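Local structure of conserved hypothetical secreted protein (Helicobacter pylori, 4RNZ) at residues Thr198-Pro203 and Tyr220-Ala225; Ala247-Val252 and Val263-Ser268; Gly229-Ser234 and Ile286-Ser291. The protein probably acts as a zinc-dependent peptidoglycan endopeptidase of the M23B family and determines the helical cell's shape in this bacterium. One frame throughout, in Å; residues are numbered along the deposited sequence.

Contact 1. Residues Thr198-Pro203 and Tyr220-Ala225; sequences TRISSP and YGVDYA. With ZN (zinc ion), chain B.
A classic beta bulge, in which S201 and S202 both face D223, joins the short strand 199-202 to strand 222-225 beside the zinc site. The two run antiparallel. Before the bulge, A225 N bonds to R199 O (2.9 Å), and T198 N reaches A225 O (2.8 Å) at the outer end of the ladder. At the bulge itself D223 is gripped through its backbone by both serines: its N-H runs straight to S202 O (2.9 Å, 180° at the hydrogen), while S201 N donates a more bent bond to D223 O.

The side chains divide between two faces. On one, I200 lies alongside Y224, both pointing the same way, with CG1 4.0 Å from Y224 CD1; its CG2 branch meets V222 CG1 at 3.8 Å. V222 CG1 in turn sits over the centre of one face of the Y224 ring, and Y197 packs against the same tyrosine.

On the other face are D223 and S202. The D223 carboxylate, with CG anti to the carbonyl carbon (chi1 -72°), binds zinc through OD1 at 2.0 Å, whereas OD2 stays 2.8 Å from the zinc ion and receives a bond from a water that also contacts S201 OG. Through this water S201 is a second-shell partner of the carboxylate, and S202 CB packs against OD2. H219, H301 and E34 complete the metal site, and P203 O is hydrogen-bonded to H219 ND1. E34 comes from the N-terminal region, an arrangement consistent with a self-blocked form of the enzyme. H219 and D223 have the spacing of the HxxxD zinc-binding motif characteristic of M23 metallopeptidases.

Contact 2. Residues Ala247-Val252 and Val263-Ser268; sequences AGYGKV and VYAHMS
A chi1 of -57° sets the H266 imidazole beside its own backbone N and against the loop at G248 and Y249, with CE1 3.2 Å from G248 O. V252 has CG2 opposite its backbone N (chi1 53° for CG1), which sends this methyl to V263 CG1 at 3.8 Å and on to the A265 methyl.

Y249 packs against the same two residues: A265 CB rests 3.5 Å from Y249 CD1, and V263 crosses the tyrosine at about a right angle, touching CE2. The Y249 hydroxyl is bonded to E38. Around this apolar patch the backbones are linked by M267 N to K251 O (3.0 Å, nearly straight) and by a weak, bent bond from H266 N to Y249 O. The K251 chain, extended beyond CG, passes M267 O and ends with NZ 3.1 Å from S268 O, above the carbonyl plane.

H266 ND1 is bonded to T292 O and NE2 to E34 OE1, two partners that fix the rotation of the ring. Because E34 is itself a zinc ligand, the bond at NE2 makes this imidazole, about 5 Å from the metal, a second-shell group of the zinc site.

Contact 3. Residues Gly229-Ser234 and Ile286-Ser291; sequences GSLIHS and IGRVGS
L231 and R288 lie side by side and point the same way, with the leucine methyl CD2 over the centre of one face of the guanidinium group, 3.9 Å from R288 CZ. The arginine chain is extended from CG to NE, which carries the guanidinium across to G229 of the neighbouring segment. There NH1 bonds to G229 O at 2.8 Å; the donor lies in the carbonyl plane on a lone pair, although the oxygen is tilted 21° from the guanidinium plane. One side chain thus ties the loop at G229 to the adjacent strand 286-289, while leucine lies against its flat surface.

This pair belongs to an antiparallel sheet of three short strands in which 285-289 is central and 231-233 is an edge strand. L231 faces R288 as a non-hydrogen-bonded pair, and I232 faces G287 as a hydrogen-bonded one. A classic bulge follows, because I286 and G287 both face I232: I232 O accepts a bond from I286 N (2.8 Å) and a weak one from G287 N. In return, I232 N donates to G287 O. Farther along, V289 N donates to S230 O (2.8 Å), and G229 N to V289 O.

On the face away from R288, I232 crosses both I286 and V289 at about right angles. Its two branches divide the work: CG2, anti to the backbone N, meets I286 CG1 at 3.9 Å, and CG1, beside the N (chi1 -59°), meets V289 CG2 at 3.9 Å. I232 CD1 lies against the R288-V289 peptide, 3.4 Å from V289 N. Beyond this face Y264 and M267 pack on I232, whereas R288 and L231 lie on the exposed side.

In the fold
Contact 2 is the buried one; contacts 1 and 3 are partly buried and each keeps residues at the surface. Contacts 1 and 2 reach the same large sheet without touching each other, and both serve the zinc site: contact 1 supplies a ligand, contact 2 a second-shell histidine. Contact 3, in a separate three-stranded sheet where the V289 side chain is about 12 Å from the zinc, relies on backbone ladder bonds, apolar packing and one arginine. It encloses contact 2 along the chain and touches it directly, through S268 to R288 and V289 and through Y264 against I286. Strands 222-225 and 231-233 follow in sequence, linking contact 1 to contact 3.

Contact 1. Residues Thr198-Pro203 and Tyr220-Ala225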
loop_
_atom_site.group_PDB
_atom_site.type_symbol
_atom_site.label_atom_id
_atom_site.label_comp_id
_atom_site.label_asym_id
_atom_site.label_seq_id
_atom_site.Cartn_x
_atom_site.Cartn_y
_atom_site.Cartn_z
ATOM N N THR A 198 -19.045 -14.371 -13.294
ATOM C CA THR A 198 -19.344 -14.769 -14.664
ATOM C C THR A 198 -18.217 -14.311 -15.582
ATOM O O THR A 198 -17.783 -15.053 -16.474
ATOM C CB THR A 198 -20.706 -14.218 -15.120
ATOM O OG1 THR A 198 -20.750 -12.810 -14.946
ATOM C CG2 THR A 198 -21.834 -14.821 -14.280
ATOM N N ARG A 199 -17.713 -13.102 -15.343
ATOM C CA ARG A 199 -16.479 -12.654 -15.979
ATOM C C ARG A 199 -15.887 -11.505 -15.147
ATOM O O ARG A 199 -16.575 -10.880 -14.359
ATOM C CB ARG A 199 -16.741 -12.184 -17.429
ATOM C CG ARG A 199 -17.432 -10.840 -17.482
ATOM C CD ARG A 199 -18.125 -10.514 -18.798
ATOM N NE ARG A 199 -18.618 -9.143 -18.690
ATOM C CZ ARG A 199 -17.902 -8.055 -18.965
ATOM N NH1 ARG A 199 -16.660 -8.154 -19.432
ATOM N NH2 ARG A 199 -18.442 -6.853 -18.793
ATOM N N ILE A 200 -14.612 -11.235 -15.345
ATOM C CA ILE A 200 -13.987 -10.049 -14.775
ATOM C C ILE A 200 -14.375 -8.902 -15.703
ATOM O O ILE A 200 -13.970 -8.892 -16.844
ATOM C CB ILE A 200 -12.469 -10.260 -14.679
ATOM C CG1 ILE A 200 -12.221 -11.290 -13.582
ATOM C CG2 ILE A 200 -11.732 -8.950 -14.433
ATOM C CD1 ILE A 200 -10.785 -11.697 -13.357
ATOM N N SER A 201 -15.221 -7.981 -15.246
ATOM C CA SER A 201 -15.654 -6.859 -16.110
ATOM C C SER A 201 -14.640 -5.720 -16.162
ATOM O O SER A 201 -14.694 -4.879 -17.037
ATOM C CB SER A 201 -17.010 -6.316 -15.675
ATOM O OG SER A 201 -16.971 -5.957 -14.318
ATOM N N SER A 202 -13.707 -5.681 -15.224
ATOM C CA SER A 202 -12.685 -4.658 -15.265
ATOM C C SER A 202 -11.520 -5.073 -14.382
ATOM O O SER A 202 -11.677 -5.184 -13.172
ATOM C CB SER A 202 -13.245 -3.308 -14.805
ATOM O OG SER A 202 -12.280 -2.295 -15.022
ATOM N N PRO A 203 -10.350 -5.324 -14.988
ATOM C CA PRO A 203 -9.230 -5.737 -14.164
ATOM C C PRO A 203 -8.561 -4.554 -13.463
ATOM O O PRO A 203 -8.943 -3.399 -13.644
ATOM C CB PRO A 203 -8.275 -6.374 -15.186
ATOM C CG PRO A 203 -8.517 -5.598 -16.434
ATOM C CD PRO A 203 -9.984 -5.242 -16.418
ATOM N N TYR A 220 -8.387 0.489 -9.133
ATOM C CA TYR A 220 -7.610 -0.027 -8.019
ATOM C C TYR A 220 -8.263 -1.261 -7.350
ATOM O O TYR A 220 -8.293 -1.381 -6.131
ATOM C CB TYR A 220 -7.330 1.085 -7.013
ATOM C CG TYR A 220 -6.388 2.177 -7.516
ATOM C CD1 TYR A 220 -5.286 1.872 -8.303
ATOM C CD2 TYR A 220 -6.598 3.517 -7.177
ATOM C CE1 TYR A 220 -4.420 2.872 -8.751
ATOM C CE2 TYR A 220 -5.741 4.524 -7.625
ATOM C CZ TYR A 220 -4.656 4.191 -8.410
ATOM O OH TYR A 220 -3.788 5.161 -8.853
ATOM N N GLY A 221 -8.734 -2.183 -8.177
ATOM C CA GLY A 221 -9.328 -3.434 -7.712
ATOM C C GLY A 221 -9.695 -4.248 -8.931
ATOM O O GLY A 221 -9.303 -3.929 -10.033
ATOM N N VAL A 222 -10.412 -5.336 -8.707
ATOM C CA VAL A 222 -10.922 -6.182 -9.783
ATOM C C VAL A 222 -12.427 -6.126 -9.644
ATOM O O VAL A 222 -12.950 -6.290 -8.547
ATOM C CB VAL A 222 -10.465 -7.644 -9.634
ATOM C CG1 VAL A 222 -11.087 -8.512 -10.729
ATOM C CG2 VAL A 222 -8.960 -7.731 -9.669
ATOM N N ASP A 223 -13.112 -5.865 -10.749
ATOM C CA ASP A 223 -14.571 -5.914 -10.785
ATOM C C ASP A 223 -14.983 -7.281 -11.298
ATOM O O ASP A 223 -14.630 -7.679 -12.412
ATOM C CB ASP A 223 -15.145 -4.806 -11.671
ATOM C CG ASP A 223 -15.015 -3.439 -11.041
ATOM O OD1 ASP A 223 -14.708 -3.356 -9.839
ATOM O OD2 ASP A 223 -15.219 -2.436 -11.737
ATOM N N TYR A 224 -15.700 -8.006 -10.449
ATOM C CA TYR A 224 -16.152 -9.357 -10.769
ATOM C C TYR A 224 -17.625 -9.246 -11.057
ATOM O O TYR A 224 -18.392 -8.914 -10.154
ATOM C CB TYR A 224 -15.990 -10.289 -9.582
ATOM C CG TYR A 224 -14.579 -10.716 -9.209
ATOM C CD1 TYR A 224 -13.853 -11.615 -9.991
ATOM C CD2 TYR A 224 -13.994 -10.266 -8.018
ATOM C CE1 TYR A 224 -12.584 -12.022 -9.619
ATOM C CE2 TYR A 224 -12.741 -10.674 -7.641
ATOM C CZ TYR A 224 -12.038 -11.557 -8.437
ATOM O OH TYR A 224 -10.781 -11.946 -8.035
ATOM N N ALA A 225 -18.019 -9.469 -12.304
ATOM C CA ALA A 225 -19.449 -9.500 -12.639
ATOM C C ALA A 225 -20.050 -10.752 -12.006
ATOM O O ALA A 225 -19.527 -11.846 -12.160
ATOM C CB ALA A 225 -19.658 -9.496 -14.149
HETATM ZN ZN ZN B . -13.939 -1.604 -9.352
HETATM O O HOH W 1 -16.701 -3.236 -14.058
#

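Contact 2. Residues Ala247-Val252 and Val263-Ser268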
loop_
_atom_site.group_PDB
_atom_site.type_symbol
_atom_site.label_atom_id
_atom_site.label_comp_id
_atom_site.label_asym_id
_atom_site.label_seq_id
_atom_site.Cartn_x
_atom_site.Cartn_y
_atom_site.Cartn_z
ATOM N N ALA A 247 -19.601 6.314 -0.137
ATOM C CA ALA A 247 -20.059 6.818 -1.407
ATOM C C ALA A 247 -19.118 6.301 -2.476
ATOM O O ALA A 247 -17.913 6.436 -2.330
ATOM C CB ALA A 247 -20.061 8.340 -1.404
ATOM N N GLY A 248 -19.665 5.702 -3.531
ATOM C CA GLY A 248 -18.867 5.200 -4.646
ATOM C C GLY A 248 -18.622 3.696 -4.522
ATOM O O GLY A 248 -18.445 3.013 -5.521
ATOM N N TYR A 249 -18.634 3.187 -3.298
ATOM C CA TYR A 249 -18.514 1.750 -3.059
ATOM C C TYR A 249 -19.830 1.111 -2.632
ATOM O O TYR A 249 -19.953 -0.120 -2.655
ATOM C CB TYR A 249 -17.515 1.495 -1.952
ATOM C CG TYR A 249 -16.059 1.459 -2.318
ATOM C CD1 TYR A 249 -15.629 1.119 -3.596
ATOM C CD2 TYR A 249 -15.101 1.682 -1.339
ATOM C CE1 TYR A 249 -14.283 1.052 -3.901
ATOM C CE2 TYR A 249 -13.759 1.621 -1.628
ATOM C CZ TYR A 249 -13.353 1.298 -2.920
ATOM O OH TYR A 249 -12.023 1.223 -3.234
ATOM N N GLY A 250 -20.801 1.917 -2.212
ATOM C CA GLY A 250 -21.986 1.381 -1.567
ATOM C C GLY A 250 -21.619 0.696 -0.267
ATOM O O GLY A 250 -20.788 1.209 0.495
ATOM N N LYS A 251 -22.215 -0.471 -0.005
ATOM C CA LYS A 251 -21.841 -1.258 1.175
ATOM C C LYS A 251 -20.505 -1.951 0.951
ATOM O O LYS A 251 -20.292 -2.586 -0.083
ATOM C CB LYS A 251 -22.904 -2.307 1.535
ATOM C CG LYS A 251 -24.161 -1.707 2.140
ATOM C CD LYS A 251 -25.197 -2.748 2.510
ATOM C CE LYS A 251 -26.585 -2.141 2.532
ATOM N NZ LYS A 251 -27.556 -3.187 2.931
ATOM N N VAL A 252 -19.637 -1.854 1.941
ATOM C CA VAL A 252 -18.288 -2.345 1.814
ATOM C C VAL A 252 -17.763 -2.891 3.149
ATOM O O VAL A 252 -18.101 -2.416 4.242
ATOM C CB VAL A 252 -17.380 -1.241 1.215
ATOM C CG1 VAL A 252 -17.494 0.046 2.014
ATOM C CG2 VAL A 252 -15.931 -1.692 1.160
ATOM N N VAL A 263 -10.559 -5.050 0.351
ATOM C CA VAL A 263 -11.805 -4.281 0.224
ATOM C C VAL A 263 -12.810 -5.047 -0.625
ATOM O O VAL A 263 -12.474 -5.487 -1.703
ATOM C CB VAL A 263 -11.495 -2.935 -0.449
ATOM C CG1 VAL A 263 -12.764 -2.193 -0.870
ATOM C CG2 VAL A 263 -10.639 -2.085 0.482
ATOM N N TYR A 264 -14.040 -5.169 -0.141
ATOM C CA TYR A 264 -15.104 -5.896 -0.821
ATOM C C TYR A 264 -16.309 -4.990 -0.918
ATOM O O TYR A 264 -17.002 -4.808 0.078
ATOM C CB TYR A 264 -15.498 -7.103 0.022
ATOM C CG TYR A 264 -14.369 -8.045 0.304
ATOM C CD1 TYR A 264 -13.483 -7.802 1.337
ATOM C CD2 TYR A 264 -14.197 -9.186 -0.458
ATOM C CE1 TYR A 264 -12.428 -8.676 1.599
ATOM C CE2 TYR A 264 -13.160 -10.064 -0.203
ATOM C CZ TYR A 264 -12.287 -9.813 0.835
ATOM O OH TYR A 264 -11.251 -10.678 1.064
ATOM N N ALA A 265 -16.569 -4.434 -2.101
ATOM C CA ALA A 265 -17.541 -3.354 -2.243
ATOM C C ALA A 265 -18.699 -3.685 -3.180
ATOM O O ALA A 265 -18.618 -4.588 -4.016
ATOM C CB ALA A 265 -16.845 -2.076 -2.718
ATOM N N HIS A 266 -19.741 -2.869 -3.029
ATOM C CA HIS A 266 -21.005 -2.940 -3.727
ATOM C C HIS A 266 -21.906 -4.057 -3.203
ATOM O O HIS A 266 -22.676 -4.620 -3.956
ATOM C CB HIS A 266 -20.813 -3.061 -5.245
ATOM C CG HIS A 266 -20.007 -1.947 -5.835
ATOM N ND1 HIS A 266 -20.443 -0.642 -5.846
ATOM C CD2 HIS A 266 -18.784 -1.938 -6.416
ATOM C CE1 HIS A 266 -19.527 0.122 -6.411
ATOM N NE2 HIS A 266 -18.509 -0.641 -6.759
ATOM N N MET A 267 -21.828 -4.357 -1.920
ATOM C CA MET A 267 -22.578 -5.467 -1.376
ATOM C C MET A 267 -24.063 -5.101 -1.260
ATOM O O MET A 267 -24.400 -3.933 -1.074
ATOM C CB MET A 267 -22.045 -5.849 -0.005
ATOM C CG MET A 267 -20.623 -6.348 0.004
ATOM S SD MET A 267 -20.333 -7.212 1.541
ATOM C CE MET A 267 -18.572 -7.404 1.350
ATOM N N SER A 268 -24.941 -6.100 -1.380
ATOM C CA SER A 268 -26.368 -5.904 -1.105
ATOM C C SER A 268 -26.618 -6.119 0.375
ATOM O O SER A 268 -27.576 -5.581 0.919
ATOM C CB SER A 268 -27.260 -6.812 -1.962
ATOM O OG SER A 268 -26.882 -8.172 -1.844
#

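Contact 3. Residues Gly229-Ser234 and Ile286-Ser291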
loop_
_atom_site.group_PDB
_atom_site.type_symbol
_atom_site.label_atom_id
_atom_site.label_comp_id
_atom_site.label_asym_id
_atom_site.label_seq_id
_atom_site.Cartn_x
_atom_site.Cartn_y
_atom_site.Cartn_z
ATOM N N GLY A 229 -26.972 -10.932 -5.165
ATOM C CA GLY A 229 -27.172 -11.932 -4.109
ATOM C C GLY A 229 -26.100 -13.005 -3.997
ATOM O O GLY A 229 -26.088 -13.767 -3.028
ATOM N N SER A 230 -25.188 -13.072 -4.964
ATOM C CA SER A 230 -24.109 -14.062 -4.917
ATOM C C SER A 230 -23.307 -13.959 -3.593
ATOM O O SER A 230 -23.020 -12.863 -3.097
ATOM C CB SER A 230 -23.168 -13.871 -6.118
ATOM O OG SER A 230 -23.796 -14.128 -7.355
ATOM N N LEU A 231 -22.976 -15.098 -3.007
ATOM C CA LEU A 231 -22.203 -15.115 -1.791
ATOM C C LEU A 231 -20.782 -14.578 -1.996
ATOM O O LEU A 231 -20.114 -14.916 -2.966
ATOM C CB LEU A 231 -22.134 -16.513 -1.214
ATOM C CG LEU A 231 -23.486 -17.128 -0.843
ATOM C CD1 LEU A 231 -23.255 -18.415 -0.076
ATOM C CD2 LEU A 231 -24.335 -16.165 -0.039
ATOM N N ILE A 232 -20.342 -13.748 -1.045
ATOM C CA ILE A 232 -18.990 -13.206 -1.022
ATOM C C ILE A 232 -18.298 -13.793 0.191
ATOM O O ILE A 232 -18.827 -13.750 1.316
ATOM C CB ILE A 232 -18.986 -11.664 -0.922
ATOM C CG1 ILE A 232 -19.753 -11.060 -2.116
ATOM C CG2 ILE A 232 -17.550 -11.130 -0.893
ATOM C CD1 ILE A 232 -20.105 -9.597 -1.944
ATOM N N HIS A 233 -17.135 -14.380 -0.064
ATOM C CA HIS A 233 -16.334 -15.047 0.928
ATOM C C HIS A 233 -15.012 -14.313 1.079
ATOM O O HIS A 233 -14.420 -13.878 0.086
ATOM C CB HIS A 233 -16.036 -16.478 0.490
ATOM C CG HIS A 233 -17.250 -17.345 0.365
ATOM N ND1 HIS A 233 -17.514 -18.376 1.238
ATOM C CD2 HIS A 233 -18.262 -17.342 -0.535
ATOM C CE1 HIS A 233 -18.654 -18.957 0.895
ATOM N NE2 HIS A 233 -19.120 -18.357 -0.185
ATOM N N SER A 234 -14.520 -14.208 2.303
ATOM C CA SER A 234 -13.228 -13.552 2.553
ATOM C C SER A 234 -12.094 -14.274 1.840
ATOM O O SER A 234 -11.938 -15.484 1.969
ATOM C CB SER A 234 -12.907 -13.520 4.057
ATOM O OG SER A 234 -11.660 -12.878 4.286
ATOM N N ILE A 286 -18.942 -13.220 4.027
ATOM C CA ILE A 286 -18.984 -11.881 4.604
ATOM C C ILE A 286 -20.123 -11.022 4.055
ATOM O O ILE A 286 -20.353 -9.915 4.549
ATOM C CB ILE A 286 -17.622 -11.159 4.452
ATOM C CG1 ILE A 286 -17.172 -11.087 2.988
ATOM C CG2 ILE A 286 -16.562 -11.890 5.248
ATOM C CD1 ILE A 286 -15.913 -10.244 2.810
ATOM N N GLY A 287 -20.881 -11.547 3.097
ATOM C CA GLY A 287 -21.988 -10.808 2.529
ATOM C C GLY A 287 -22.439 -11.329 1.175
ATOM O O GLY A 287 -22.188 -12.482 0.816
ATOM N N ARG A 288 -23.075 -10.451 0.416
ATOM C CA ARG A 288 -23.685 -10.799 -0.830
ATOM C C ARG A 288 -23.486 -9.676 -1.799
ATOM O O ARG A 288 -23.529 -8.494 -1.412
ATOM C CB ARG A 288 -25.192 -11.009 -0.637
ATOM C CG ARG A 288 -25.596 -12.244 0.144
ATOM C CD ARG A 288 -27.127 -12.268 0.261
ATOM N NE ARG A 288 -27.627 -13.477 0.900
ATOM C CZ ARG A 288 -27.927 -14.608 0.259
ATOM N NH1 ARG A 288 -27.776 -14.718 -1.054
ATOM N NH2 ARG A 288 -28.382 -15.635 0.934
ATOM N N VAL A 289 -23.335 -10.031 -3.068
ATOM C CA VAL A 289 -23.150 -9.063 -4.137
ATOM C C VAL A 289 -24.372 -8.157 -4.294
ATOM O O VAL A 289 -25.524 -8.612 -4.216
ATOM C CB VAL A 289 -22.915 -9.777 -5.487
ATOM C CG1 VAL A 289 -22.961 -8.814 -6.659
ATOM C CG2 VAL A 289 -21.591 -10.516 -5.478
ATOM N N GLY A 290 -24.126 -6.876 -4.541
ATOM C CA GLY A 290 -25.198 -5.942 -4.907
ATOM C C GLY A 290 -24.780 -5.109 -6.090
ATOM O O GLY A 290 -23.853 -5.471 -6.828
ATOM N N SER A 291 -25.477 -3.995 -6.289
ATOM C CA SER A 291 -24.940 -2.897 -7.101
ATOM C C SER A 291 -24.988 -1.545 -6.354
ATOM O O SER A 291 -25.080 -0.494 -6.995
ATOM C CB SER A 291 -25.692 -2.801 -8.418
ATOM O OG SER A 291 -26.965 -2.261 -8.184
#